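Local structure of SsfX3 (Streptomyces sp. SF2575, 3SKV) at residues A58-P63 against R78-S83; H187-G192 against R241-D246; M235-I240 against V271-I276; D246-R251 against E279-T284. The protein transfers a salicylyl group in a tetracycline biosynthetic pathway, as an acyltransferase that pairs a GDSL/SGNH-type domain with a jelly roll. The protein carries 1 engineered substitution. One frame throughout, in Å; residues are numbered along the deposited sequence.

Contact 1: A58-P63 against R78-S83; sequences APWRAP and RLAQTS
The carbonyl oxygen Gln81 O is gripped from three places. Arg61 NE donates to it at 2.9 Å, nearly in line with the C=O. Arg61 NH2 adds a weak bond to the same Gln81 O, and a water that also donates to Pro59 O reaches it weakly. An arginine suits this place because its long chain, bent at chi3 (-67°), can lay a flat donor group against a loop that offers backbone oxygens. Ser83 CB lies over one face of the guanidinium, toward its rim. Nearer the backbone, Arg61 N donates to Leu79 O at 2.8 Å, with an N-H...O angle of 167°, so a single residue ties two points of the loop to the end of the strand.

Apolar contacts lie round Trp60 and Ala62. Ala80 CB sits over the six-membered ring of Trp60, 3.9 Å from its centroid, a CH-pi contact for which a methyl is small enough. Beside it, Leu79 CB approaches Trp60 CE3 at 3.6 Å, and Leu79 CG meets Ala62 CB at 3.7 Å.

Strand 56-60 is paired antiparallel with strand 49-53, and Trp60 also touches Ala67 of helix 67-70. Thr82 OG1 is hydrogen-bonded to Pro160 O, while Arg61 NH1 extends to Ser222 O in strand 219-223 of the parallel sheet, linking the two domains.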
loop_
_atom_site.group_PDB
_atom_site.type_symbol
_atom_site.label_atom_id
_atom_site.label_comp_id
_atom_site.label_asym_id
_atom_site.label_seq_id
_atom_site.Cartn_x
_atom_site.Cartn_y
_atom_site.Cartn_z
ATOM N N ALA A 58 -13.291 6.603 -9.162
ATOM C CA ALA A 58 -11.917 6.106 -9.074
ATOM C C ALA A 58 -11.246 6.486 -7.742
ATOM O O ALA A 58 -11.053 7.672 -7.468
ATOM C CB ALA A 58 -11.094 6.650 -10.227
ATOM N N PRO A 59 -10.866 5.522 -6.898
ATOM C CA PRO A 59 -10.136 5.878 -5.664
ATOM C C PRO A 59 -8.686 6.214 -6.066
ATOM O O PRO A 59 -8.120 5.555 -6.962
ATOM C CB PRO A 59 -10.199 4.599 -4.805
ATOM C CG PRO A 59 -11.050 3.625 -5.566
ATOM C CD PRO A 59 -11.018 4.059 -7.012
ATOM N N TRP A 60 -8.113 7.278 -5.463
ATOM C CA TRP A 60 -6.734 7.708 -5.710
ATOM C C TRP A 60 -5.950 7.678 -4.425
ATOM O O TRP A 60 -6.499 7.900 -3.349
ATOM C CB TRP A 60 -6.679 9.116 -6.306
ATOM C CG TRP A 60 -7.020 9.193 -7.767
ATOM C CD1 TRP A 60 -8.250 9.026 -8.337
ATOM C CD2 TRP A 60 -6.143 9.617 -8.818
ATOM N NE1 TRP A 60 -8.173 9.234 -9.699
ATOM C CE2 TRP A 60 -6.901 9.640 -10.016
ATOM C CE3 TRP A 60 -4.789 10.003 -8.860
ATOM C CZ2 TRP A 60 -6.340 10.001 -11.248
ATOM C CZ3 TRP A 60 -4.230 10.346 -10.084
ATOM C CH2 TRP A 60 -4.993 10.326 -11.263
ATOM N N ARG A 61 -4.657 7.422 -4.538
ATOM C CA ARG A 61 -3.765 7.404 -3.382
ATOM C C ARG A 61 -2.935 8.699 -3.265
ATOM O O ARG A 61 -1.906 8.729 -2.622
ATOM C CB ARG A 61 -2.929 6.131 -3.350
ATOM C CG ARG A 61 -3.775 4.915 -3.000
ATOM C CD ARG A 61 -2.887 3.733 -2.737
ATOM N NE ARG A 61 -2.217 3.311 -3.956
ATOM C CZ ARG A 61 -0.940 2.962 -4.043
ATOM N NH1 ARG A 61 -0.174 2.943 -2.957
ATOM N NH2 ARG A 61 -0.418 2.626 -5.213
ATOM N N ALA A 62 -3.442 9.778 -3.852
ATOM C CA ALA A 62 -2.915 11.144 -3.821
ATOM C C ALA A 62 -4.077 12.085 -4.232
ATOM O O ALA A 62 -5.042 11.567 -4.796
ATOM C CB ALA A 62 -1.754 11.285 -4.785
ATOM N N PRO A 63 -4.057 13.424 -3.947
ATOM C CA PRO A 63 -5.204 14.288 -4.348
ATOM C C PRO A 63 -5.270 14.373 -5.868
ATOM O O PRO A 63 -4.368 14.959 -6.439
ATOM C CB PRO A 63 -4.871 15.653 -3.723
ATOM C CG PRO A 63 -3.795 15.389 -2.754
ATOM C CD PRO A 63 -3.027 14.206 -3.238
ATOM N N ARG A 78 0.110 5.687 -11.751
ATOM C CA ARG A 78 0.548 4.951 -10.553
ATOM C C ARG A 78 -0.222 5.389 -9.292
ATOM O O ARG A 78 -0.503 4.549 -8.439
ATOM C CB ARG A 78 2.071 5.099 -10.321
ATOM C CG ARG A 78 2.931 4.525 -11.448
ATOM C CD ARG A 78 4.343 5.102 -11.437
ATOM N NE ARG A 78 5.260 4.356 -10.568
ATOM C CZ ARG A 78 6.472 3.944 -10.931
ATOM N NH1 ARG A 78 6.930 4.193 -12.152
ATOM N NH2 ARG A 78 7.237 3.276 -10.076
ATOM N N LEU A 79 -0.588 6.694 -9.197
ATOM C CA LEU A 79 -1.346 7.265 -8.079
ATOM C C LEU A 79 -2.777 6.698 -7.965
ATOM O O LEU A 79 -3.328 6.683 -6.854
ATOM C CB LEU A 79 -1.409 8.795 -8.207
ATOM C CG LEU A 79 -0.227 9.676 -7.727
ATOM C CD1 LEU A 79 0.858 8.912 -6.976
ATOM C CD2 LEU A 79 0.281 10.581 -8.821
ATOM N N ALA A 80 -3.377 6.261 -9.112
ATOM C CA ALA A 80 -4.726 5.688 -9.187
ATOM C C ALA A 80 -4.757 4.165 -9.090
ATOM O O ALA A 80 -5.833 3.563 -9.131
ATOM C CB ALA A 80 -5.461 6.163 -10.444
ATOM N N GLN A 81 -3.606 3.536 -8.909
ATOM C CA GLN A 81 -3.563 2.082 -8.723
ATOM C C GLN A 81 -4.035 1.803 -7.313
ATOM O O GLN A 81 -3.553 2.426 -6.359
ATOM C CB GLN A 81 -2.186 1.510 -9.010
ATOM C CG GLN A 81 -1.906 1.429 -10.510
ATOM C CD GLN A 81 -0.485 1.035 -10.819
ATOM O OE1 GLN A 81 0.269 0.548 -9.959
ATOM N NE2 GLN A 81 -0.087 1.265 -12.063
ATOM N N THR A 82 -5.063 0.957 -7.205
ATOM C CA THR A 82 -5.823 0.679 -5.984
ATOM C C THR A 82 -5.172 -0.240 -4.922
ATOM O O THR A 82 -5.873 -0.894 -4.137
ATOM C CB THR A 82 -7.257 0.383 -6.334
ATOM O OG1 THR A 82 -7.260 -0.721 -7.226
ATOM C CG2 THR A 82 -7.950 1.569 -6.978
ATOM N N SER A 83 -3.836 -0.193 -4.849
ATOM C CA SER A 83 -3.017 -0.950 -3.916
ATOM C C SER A 83 -3.252 -0.511 -2.451
ATOM O O SER A 83 -3.045 0.661 -2.093
ATOM C CB SER A 83 -1.552 -0.805 -4.298
ATOM O OG SER A 83 -0.836 -1.922 -3.804
HETATM O O HOH W 1 -5.678 4.259 -5.774
#

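Contact 2: H187-G192 against R241-D246; sequences HWIHYG and RDLPAD
His187 and Asp246 lie with their flat groups nearly coplanar, imidazole and carboxylate planes only 17° apart, and Asp246 OD2 sits at the ring's edge, 3.8 Å from His187 CD2. What fixes the carboxylate there is the backbone: His187 N donates to Asp246 OD2 at 2.8 Å, almost straight (170°), using the oxygen's anti lone pair. Asp246 N returns a 2.8 Å bond to His187 O, so the two residues hold each other by a pair of bonds, for which the short side chain of aspartate is well suited.

Pro244 comes at the imidazole from another direction. Its CG stands over the middle of one face, 3.9 Å from the His187 ring centroid and only 6° off the normal, a CH-pi contact between a rigid ring and a flat one. With an alanine in place of His187 the imidazole is gone, and Pro244 would probably lose the face it rests on, leaving a gap beside the loop.

Two residues along, Ile189 has its CG1 beside the backbone N and carries CD1 out in an extended chain, where it meets Leu243 CB at 3.5 Å and Ala245 CB at 3.7 Å.

The loop runs past the start of strand 187-192 and closes the beta-alpha-beta crossover that carries the chain from strand 219-223 through helix 234-242 to strand 247-252, skipping over strand 187-192, as in the parallel sheets of the GDSL/SGNH fold. The first strand of this sheet along the chain, 187-192, ends at Gly192, the start of the family's Gly-Asp-Ser block.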
loop_
_atom_site.group_PDB
_atom_site.type_symbol
_atom_site.label_atom_id
_atom_site.label_comp_id
_atom_site.label_asym_id
_atom_site.label_seq_id
_atom_site.Cartn_x
_atom_site.Cartn_y
_atom_site.Cartn_z
ATOM N N HIS A 187 -4.549 4.751 12.385
ATOM C CA HIS A 187 -4.078 4.889 11.015
ATOM C C HIS A 187 -2.630 4.551 10.872
ATOM O O HIS A 187 -1.789 5.071 11.619
ATOM C CB HIS A 187 -4.338 6.299 10.463
ATOM C CG HIS A 187 -5.778 6.612 10.318
ATOM N ND1 HIS A 187 -6.460 6.302 9.160
ATOM C CD2 HIS A 187 -6.630 7.184 11.195
ATOM C CE1 HIS A 187 -7.709 6.692 9.367
ATOM N NE2 HIS A 187 -7.857 7.236 10.575
ATOM N N TRP A 188 -2.327 3.712 9.876
ATOM C CA TRP A 188 -0.958 3.366 9.563
ATOM C C TRP A 188 -0.598 3.776 8.150
ATOM O O TRP A 188 -1.121 3.209 7.190
ATOM C CB TRP A 188 -0.643 1.886 9.825
ATOM C CG TRP A 188 0.739 1.480 9.387
ATOM C CD1 TRP A 188 1.865 2.264 9.363
ATOM C CD2 TRP A 188 1.128 0.199 8.876
ATOM N NE1 TRP A 188 2.931 1.544 8.884
ATOM C CE2 TRP A 188 2.511 0.268 8.585
ATOM C CE3 TRP A 188 0.450 -1.028 8.686
ATOM C CZ2 TRP A 188 3.229 -0.838 8.106
ATOM C CZ3 TRP A 188 1.160 -2.120 8.203
ATOM C CH2 TRP A 188 2.529 -2.016 7.903
ATOM N N ILE A 189 0.313 4.774 8.035
ATOM C CA ILE A 189 0.833 5.248 6.760
ATOM C C ILE A 189 2.173 4.585 6.480
ATOM O O ILE A 189 3.096 4.682 7.307
ATOM C CB ILE A 189 0.951 6.793 6.655
ATOM C CG1 ILE A 189 -0.369 7.506 7.021
ATOM C CG2 ILE A 189 1.463 7.197 5.234
ATOM C CD1 ILE A 189 -0.306 9.049 6.843
ATOM N N HIS A 190 2.286 3.910 5.309
ATOM C CA HIS A 190 3.557 3.317 4.906
ATOM C C HIS A 190 4.011 3.972 3.588
ATOM O O HIS A 190 3.259 4.011 2.610
ATOM C CB HIS A 190 3.549 1.777 4.826
ATOM C CG HIS A 190 4.870 1.230 4.381
ATOM N ND1 HIS A 190 5.959 1.148 5.261
ATOM C CD2 HIS A 190 5.278 0.862 3.139
ATOM C CE1 HIS A 190 6.980 0.724 4.528
ATOM N NE2 HIS A 190 6.614 0.526 3.243
ATOM N N TYR A 191 5.246 4.502 3.595
ATOM C CA TYR A 191 5.847 5.136 2.419
ATOM C C TYR A 191 7.177 4.477 2.065
ATOM O O TYR A 191 7.952 4.141 2.941
ATOM C CB TYR A 191 6.046 6.647 2.676
ATOM C CG TYR A 191 6.826 7.366 1.603
ATOM C CD1 TYR A 191 6.200 7.826 0.449
ATOM C CD2 TYR A 191 8.192 7.583 1.734
ATOM C CE1 TYR A 191 6.924 8.444 -0.569
ATOM C CE2 TYR A 191 8.923 8.216 0.729
ATOM C CZ TYR A 191 8.285 8.642 -0.421
ATOM O OH TYR A 191 8.985 9.312 -1.387
ATOM N N GLY A 192 7.458 4.360 0.789
ATOM C CA GLY A 192 8.747 3.847 0.343
ATOM C C GLY A 192 8.764 2.516 -0.381
ATOM O O GLY A 192 7.745 2.060 -0.908
ATOM N N ARG A 241 1.872 14.453 6.063
ATOM C CA ARG A 241 1.587 15.480 7.058
ATOM C C ARG A 241 0.084 15.809 7.093
ATOM O O ARG A 241 -0.474 16.013 8.178
ATOM C CB ARG A 241 2.379 16.754 6.700
ATOM C CG ARG A 241 2.160 17.919 7.644
ATOM C CD ARG A 241 2.532 19.257 7.058
ATOM N NE ARG A 241 1.764 19.545 5.856
ATOM C CZ ARG A 241 2.076 20.492 4.983
ATOM N NH1 ARG A 241 3.179 21.220 5.142
ATOM N NH2 ARG A 241 1.319 20.686 3.917
ATOM N N ASP A 242 -0.554 15.883 5.899
ATOM C CA ASP A 242 -1.955 16.250 5.766
ATOM C C ASP A 242 -2.947 15.079 5.896
ATOM O O ASP A 242 -4.153 15.282 5.872
ATOM C CB ASP A 242 -2.154 17.098 4.492
ATOM C CG ASP A 242 -1.348 18.412 4.476
ATOM O OD1 ASP A 242 -1.110 18.984 5.567
ATOM O OD2 ASP A 242 -0.946 18.854 3.373
ATOM N N LEU A 243 -2.440 13.872 6.115
ATOM C CA LEU A 243 -3.218 12.640 6.272
ATOM C C LEU A 243 -3.335 12.253 7.765
ATOM O O LEU A 243 -2.389 12.517 8.501
ATOM C CB LEU A 243 -2.468 11.528 5.518
ATOM C CG LEU A 243 -3.045 10.938 4.223
ATOM C CD1 LEU A 243 -4.060 11.805 3.579
ATOM C CD2 LEU A 243 -1.966 10.617 3.243
ATOM N N PRO A 244 -4.443 11.612 8.250
ATOM C CA PRO A 244 -4.457 11.162 9.666
ATOM C C PRO A 244 -3.469 9.992 9.841
ATOM O O PRO A 244 -3.337 9.138 8.932
ATOM C CB PRO A 244 -5.903 10.706 9.896
ATOM C CG PRO A 244 -6.434 10.364 8.555
ATOM C CD PRO A 244 -5.663 11.167 7.525
ATOM N N ALA A 245 -2.742 9.975 10.975
ATOM C CA ALA A 245 -1.749 8.925 11.210
ATOM C C ALA A 245 -1.467 8.698 12.662
ATOM O O ALA A 245 -1.207 9.645 13.417
ATOM C CB ALA A 245 -0.449 9.268 10.498
ATOM N N ASP A 246 -1.441 7.428 13.037
ATOM C CA ASP A 246 -1.120 7.015 14.397
ATOM C C ASP A 246 0.209 6.291 14.403
ATOM O O ASP A 246 0.803 6.162 15.459
ATOM C CB ASP A 246 -2.231 6.153 14.975
ATOM C CG ASP A 246 -3.506 6.931 15.123
ATOM O OD1 ASP A 246 -3.614 7.712 16.102
ATOM O OD2 ASP A 246 -4.378 6.820 14.228
#

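Contact 3: M235-I240 against V271-I276; sequences MFARLI and VGFVQI
Ala237 CB presses on one face of the Phe273 ring, 3.6 Å from its centroid and 16° off the normal, shifted toward the rim on the CD1 side. This CH-pi contact is the heart of the meeting of the two helices. The ring gets there because Phe273 CG stands anti to its own backbone N (chi1 -156°), which swings the phenyl toward the other helix. Alanine suits the place because its short side chain lets the ring come down close to the backbone of helix 234-242.

Apolar contacts surround this pair. Ile240 CD1 comes to Phe273 CE2 at 3.9 Å, the two side chains crossing at about a right angle, and Phe236 CB reaches Phe273 CZ at 4.2 Å. On the other side of Ala237, the CG2 branch of Ile276 settles against Ala237 C at 3.7 Å and brushes Arg238 CG at 4.0 Å, the arginine giving only the aliphatic part of its chain.

Helices 234-242 and 266-278 run in the same general direction, their short segments 8.7 Å apart at 25°, as expected of neighbours in an alpha/beta fold. They pack side by side on one face of the sheet, strand 247-252 coming between them in sequence, and both Ile240 and Phe273 rest on its Leu250. A serine in place of Phe273 would probably leave the Ala237 methyl without its ring and open a gap toward Leu250 and Tyr191.

Of polar links there are none between the two segments.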
loop_
_atom_site.group_PDB
_atom_site.type_symbol
_atom_site.label_atom_id
_atom_site.label_comp_id
_atom_site.label_asym_id
_atom_site.label_seq_id
_atom_site.Cartn_x
_atom_site.Cartn_y
_atom_site.Cartn_z
ATOM N N MET A 235 6.610 16.671 -1.816
ATOM C CA MET A 235 5.157 16.573 -2.002
ATOM C C MET A 235 4.544 15.352 -1.226
ATOM O O MET A 235 3.406 15.439 -0.718
ATOM C CB MET A 235 4.774 16.548 -3.488
ATOM C CG MET A 235 4.887 17.892 -4.180
ATOM S SD MET A 235 3.908 19.273 -3.496
ATOM C CE MET A 235 2.138 18.609 -3.797
ATOM N N PHE A 236 5.299 14.234 -1.139
ATOM C CA PHE A 236 4.847 13.049 -0.406
ATOM C C PHE A 236 4.853 13.281 1.097
ATOM O O PHE A 236 3.969 12.757 1.794
ATOM C CB PHE A 236 5.639 11.778 -0.786
ATOM C CG PHE A 236 5.226 11.243 -2.134
ATOM C CD1 PHE A 236 3.899 10.887 -2.386
ATOM C CD2 PHE A 236 6.151 11.121 -3.166
ATOM C CE1 PHE A 236 3.501 10.458 -3.653
ATOM C CE2 PHE A 236 5.751 10.670 -4.431
ATOM C CZ PHE A 236 4.428 10.341 -4.663
ATOM N N ALA A 237 5.873 14.020 1.598
ATOM C CA ALA A 237 5.994 14.405 3.006
ATOM C C ALA A 237 4.807 15.307 3.392
ATOM O O ALA A 237 4.249 15.150 4.484
ATOM C CB ALA A 237 7.299 15.147 3.239
ATOM N N ARG A 238 4.439 16.262 2.496
ATOM C CA ARG A 238 3.286 17.157 2.681
ATOM C C ARG A 238 1.984 16.349 2.727
ATOM O O ARG A 238 1.107 16.651 3.526
ATOM C CB ARG A 238 3.226 18.190 1.569
ATOM C CG ARG A 238 4.366 19.228 1.625
ATOM C CD ARG A 238 4.311 20.181 0.439
ATOM N NE ARG A 238 3.310 21.223 0.647
ATOM C CZ ARG A 238 2.098 21.252 0.102
ATOM N NH1 ARG A 238 1.712 20.293 -0.732
ATOM N NH2 ARG A 238 1.269 22.250 0.373
ATOM N N LEU A 239 1.869 15.311 1.874
ATOM C CA LEU A 239 0.735 14.406 1.823
ATOM C C LEU A 239 0.613 13.649 3.161
ATOM O O LEU A 239 -0.447 13.692 3.786
ATOM C CB LEU A 239 0.872 13.429 0.633
ATOM C CG LEU A 239 -0.342 12.535 0.317
ATOM C CD1 LEU A 239 -1.621 13.358 0.191
ATOM C CD2 LEU A 239 -0.141 11.790 -0.935
ATOM N N ILE A 240 1.698 13.015 3.616
ATOM C CA ILE A 240 1.740 12.305 4.889
ATOM C C ILE A 240 1.317 13.229 6.035
ATOM O O ILE A 240 0.489 12.835 6.863
ATOM C CB ILE A 240 3.127 11.673 5.130
ATOM C CG1 ILE A 240 3.412 10.566 4.084
ATOM C CG2 ILE A 240 3.230 11.133 6.573
ATOM C CD1 ILE A 240 4.843 10.080 3.994
ATOM N N VAL A 271 15.955 14.480 6.661
ATOM C CA VAL A 271 15.718 15.391 7.791
ATOM C C VAL A 271 14.507 16.292 7.434
ATOM O O VAL A 271 13.518 16.315 8.176
ATOM C CB VAL A 271 16.983 16.203 8.150
ATOM C CG1 VAL A 271 16.634 17.451 8.951
ATOM C CG2 VAL A 271 17.998 15.338 8.889
ATOM N N GLY A 272 14.569 16.928 6.261
ATOM C CA GLY A 272 13.501 17.778 5.742
ATOM C C GLY A 272 12.174 17.060 5.669
ATOM O O GLY A 272 11.159 17.589 6.121
ATOM N N PHE A 273 12.194 15.818 5.169
ATOM C CA PHE A 273 11.012 14.950 5.049
ATOM C C PHE A 273 10.280 14.746 6.378
ATOM O O PHE A 273 9.062 14.955 6.449
ATOM C CB PHE A 273 11.400 13.616 4.414
ATOM C CG PHE A 273 10.278 12.872 3.725
ATOM C CD1 PHE A 273 10.014 13.071 2.368
ATOM C CD2 PHE A 273 9.563 11.889 4.397
ATOM C CE1 PHE A 273 9.013 12.335 1.713
ATOM C CE2 PHE A 273 8.547 11.168 3.745
ATOM C CZ PHE A 273 8.268 11.414 2.410
ATOM N N VAL A 274 11.030 14.358 7.442
ATOM C CA VAL A 274 10.499 14.136 8.803
ATOM C C VAL A 274 9.961 15.452 9.394
ATOM O O VAL A 274 8.871 15.451 9.969
ATOM C CB VAL A 274 11.569 13.489 9.712
ATOM C CG1 VAL A 274 11.188 13.542 11.194
ATOM C CG2 VAL A 274 11.851 12.063 9.278
ATOM N N GLN A 275 10.721 16.569 9.254
ATOM C CA GLN A 275 10.322 17.866 9.782
ATOM C C GLN A 275 8.993 18.356 9.258
ATOM O O GLN A 275 8.235 18.947 10.031
ATOM C CB GLN A 275 11.423 18.906 9.587
ATOM C CG GLN A 275 12.702 18.617 10.402
ATOM C CD GLN A 275 12.454 18.109 11.807
ATOM O OE1 GLN A 275 12.560 16.914 12.082
ATOM N NE2 GLN A 275 12.092 18.993 12.713
ATOM N N ILE A 276 8.700 18.117 7.950
ATOM C CA ILE A 276 7.438 18.486 7.311
ATOM C C ILE A 276 6.300 17.689 7.967
ATOM O O ILE A 276 5.264 18.260 8.296
ATOM C CB ILE A 276 7.479 18.272 5.757
ATOM C CG1 ILE A 276 8.424 19.293 5.076
ATOM C CG2 ILE A 276 6.040 18.307 5.129
ATOM C CD1 ILE A 276 8.904 18.831 3.647
#

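Contact 4: D246-R251 against E279-T284; sequences DLISLR and ERHPLT
Asp246 and Thr284 bring their backbones closest, with CA atoms 5.7 Å apart, and no hydrogen bond joins the loop 279-284 to segment 246-251, so side chains make the contact. Thr284 uses its methyl: with OG1 beside the backbone N (chi1 -56°), CG2 is turned toward strand 247-252 and the residue before it, and lies 3.6 Å from Asp246 C and 3.8 Å from Leu247 N. A beta-branched residue is apt here, since it offers a methyl to the strand while its hydroxyl takes another direction.

The loop is the return leg of a beta-alpha-beta unit: the chain leaves strand 247-252, runs through helix 266-278, and enters strand 286-290 alongside, in parallel. Backbone bonds of Ile248 with Pro285 and Val287 confirm that pairing just beyond the loop.

Ile248, whose side chain faces the loop, sends CD1 between two partners. It touches Thr284 CG2 and His281 CD2, each at 3.8 Å, and crosses both side chains at about a right angle. Isoleucine's long branch suits the role because it can reach both residues at once. The imidazole is anchored at its far end, where His281 NE2 donates to Ile240 O in helix 234-242.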
loop_
_atom_site.group_PDB
_atom_site.type_symbol
_atom_site.label_atom_id
_atom_site.label_comp_id
_atom_site.label_asym_id
_atom_site.label_seq_id
_atom_site.Cartn_x
_atom_site.Cartn_y
_atom_site.Cartn_z
ATOM N N ASP A 246 -1.441 7.428 13.037
ATOM C CA ASP A 246 -1.120 7.015 14.397
ATOM C C ASP A 246 0.209 6.291 14.403
ATOM O O ASP A 246 0.803 6.162 15.459
ATOM C CB ASP A 246 -2.231 6.153 14.975
ATOM C CG ASP A 246 -3.506 6.931 15.123
ATOM O OD1 ASP A 246 -3.614 7.712 16.102
ATOM O OD2 ASP A 246 -4.378 6.820 14.228
ATOM N N LEU A 247 0.688 5.865 13.215
ATOM C CA LEU A 247 1.957 5.168 12.968
ATOM C C LEU A 247 2.383 5.491 11.547
ATOM O O LEU A 247 1.587 5.334 10.619
ATOM C CB LEU A 247 1.759 3.650 13.098
ATOM C CG LEU A 247 2.949 2.718 13.398
ATOM C CD1 LEU A 247 2.953 1.481 12.508
ATOM C CD2 LEU A 247 4.309 3.426 13.509
ATOM N N ILE A 248 3.623 5.973 11.379
ATOM C CA ILE A 248 4.198 6.287 10.082
ATOM C C ILE A 248 5.475 5.484 9.885
ATOM O O ILE A 248 6.348 5.510 10.740
ATOM C CB ILE A 248 4.427 7.811 9.886
ATOM C CG1 ILE A 248 3.116 8.595 10.058
ATOM C CG2 ILE A 248 5.108 8.114 8.511
ATOM C CD1 ILE A 248 3.263 10.069 10.424
ATOM N N SER A 249 5.598 4.796 8.747
ATOM C CA SER A 249 6.822 4.060 8.419
ATOM C C SER A 249 7.276 4.456 7.051
ATOM O O SER A 249 6.464 4.540 6.127
ATOM C CB SER A 249 6.651 2.542 8.556
ATOM O OG SER A 249 5.516 2.000 7.904
ATOM N N LEU A 250 8.573 4.793 6.949
ATOM C CA LEU A 250 9.249 5.230 5.731
ATOM C C LEU A 250 10.422 4.318 5.440
ATOM O O LEU A 250 11.307 4.199 6.287
ATOM C CB LEU A 250 9.794 6.683 5.896
ATOM C CG LEU A 250 8.895 7.759 6.565
ATOM C CD1 LEU A 250 9.679 9.003 6.819
ATOM C CD2 LEU A 250 7.669 8.100 5.704
ATOM N N ARG A 251 10.472 3.713 4.256
ATOM C CA ARG A 251 11.633 2.902 3.883
ATOM C C ARG A 251 12.249 3.461 2.634
ATOM O O ARG A 251 11.618 3.506 1.583
ATOM C CB ARG A 251 11.341 1.419 3.746
ATOM C CG ARG A 251 12.544 0.634 4.236
ATOM C CD ARG A 251 12.590 -0.824 3.852
ATOM N NE ARG A 251 11.261 -1.364 3.657
ATOM C CZ ARG A 251 10.493 -1.849 4.619
ATOM N NH1 ARG A 251 10.939 -1.909 5.868
ATOM N NH2 ARG A 251 9.276 -2.277 4.342
ATOM N N GLU A 279 5.188 18.814 11.549
ATOM C CA GLU A 279 4.394 20.033 11.690
ATOM C C GLU A 279 2.972 19.684 12.155
ATOM O O GLU A 279 2.435 20.403 12.989
ATOM C CB GLU A 279 4.331 20.806 10.377
ATOM C CG GLU A 279 5.636 21.405 9.919
ATOM C CD GLU A 279 5.689 21.847 8.463
ATOM O OE1 GLU A 279 4.671 21.732 7.742
ATOM O OE2 GLU A 279 6.771 22.309 8.039
ATOM N N ARG A 280 2.390 18.569 11.637
ATOM C CA ARG A 280 1.035 18.106 11.962
ATOM C C ARG A 280 0.978 16.795 12.768
ATOM O O ARG A 280 -0.058 16.499 13.356
ATOM C CB ARG A 280 0.105 18.092 10.725
ATOM C CG ARG A 280 0.161 19.388 9.897
ATOM C CD ARG A 280 -1.164 20.054 9.642
ATOM N NE ARG A 280 -1.869 19.571 8.463
ATOM C CZ ARG A 280 -3.186 19.378 8.404
ATOM N NH1 ARG A 280 -3.945 19.577 9.477
ATOM N NH2 ARG A 280 -3.753 18.971 7.277
ATOM N N HIS A 281 2.093 16.038 12.834
ATOM C CA HIS A 281 2.224 14.811 13.621
ATOM C C HIS A 281 3.432 14.987 14.554
ATOM O O HIS A 281 4.486 14.394 14.307
ATOM C CB HIS A 281 2.384 13.569 12.712
ATOM C CG HIS A 281 1.292 13.398 11.714
ATOM N ND1 HIS A 281 -0.028 13.225 12.105
ATOM C CD2 HIS A 281 1.351 13.402 10.363
ATOM C CE1 HIS A 281 -0.722 13.134 10.989
ATOM N NE2 HIS A 281 0.063 13.221 9.914
ATOM N N PRO A 282 3.333 15.828 15.604
ATOM C CA PRO A 282 4.520 16.075 16.453
ATOM C C PRO A 282 4.987 14.926 17.331
ATOM O O PRO A 282 6.166 14.886 17.678
ATOM C CB PRO A 282 4.113 17.283 17.299
ATOM C CG PRO A 282 2.634 17.215 17.373
ATOM C CD PRO A 282 2.180 16.647 16.057
ATOM N N LEU A 283 4.082 14.027 17.720
ATOM C CA LEU A 283 4.374 12.923 18.643
ATOM C C LEU A 283 4.158 11.521 18.048
ATOM O O LEU A 283 4.488 10.517 18.689
ATOM C CB LEU A 283 3.501 13.099 19.912
ATOM C CG LEU A 283 3.996 13.899 21.152
ATOM C CD1 LEU A 283 5.123 14.922 20.865
ATOM C CD2 LEU A 283 2.820 14.577 21.826
ATOM N N THR A 284 3.596 11.455 16.844
ATOM C CA THR A 284 3.330 10.198 16.148
ATOM C C THR A 284 4.621 9.402 15.942
ATOM O O THR A 284 5.612 9.971 15.466
ATOM C CB THR A 284 2.648 10.506 14.795
ATOM O OG1 THR A 284 1.478 11.275 15.048
ATOM C CG2 THR A 284 2.291 9.245 13.983
#

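In the fold
Contact 1 comes first along the chain and lies in the N-terminal domain. The other three belong to the GDSL-like domain, where contact 3 interleaves with contacts 2 and 4 in sequence. Contacts 2, 3 and 4 form a close group, their centres 7 to 11 Å apart, gathered round strands 187-192 and 247-252, neighbours in the parallel sheet. Helix 234-242 serves contacts 2 and 3, and Asp246 is common to contacts 2 and 4. Contact 1 stands about 19 Å from contact 3 between centres, yet touches it where Pro63 CD meets Leu239 CD1 at 3.8 Å. Helix 234-242 thus packs against both the sheet and the N-terminal domain.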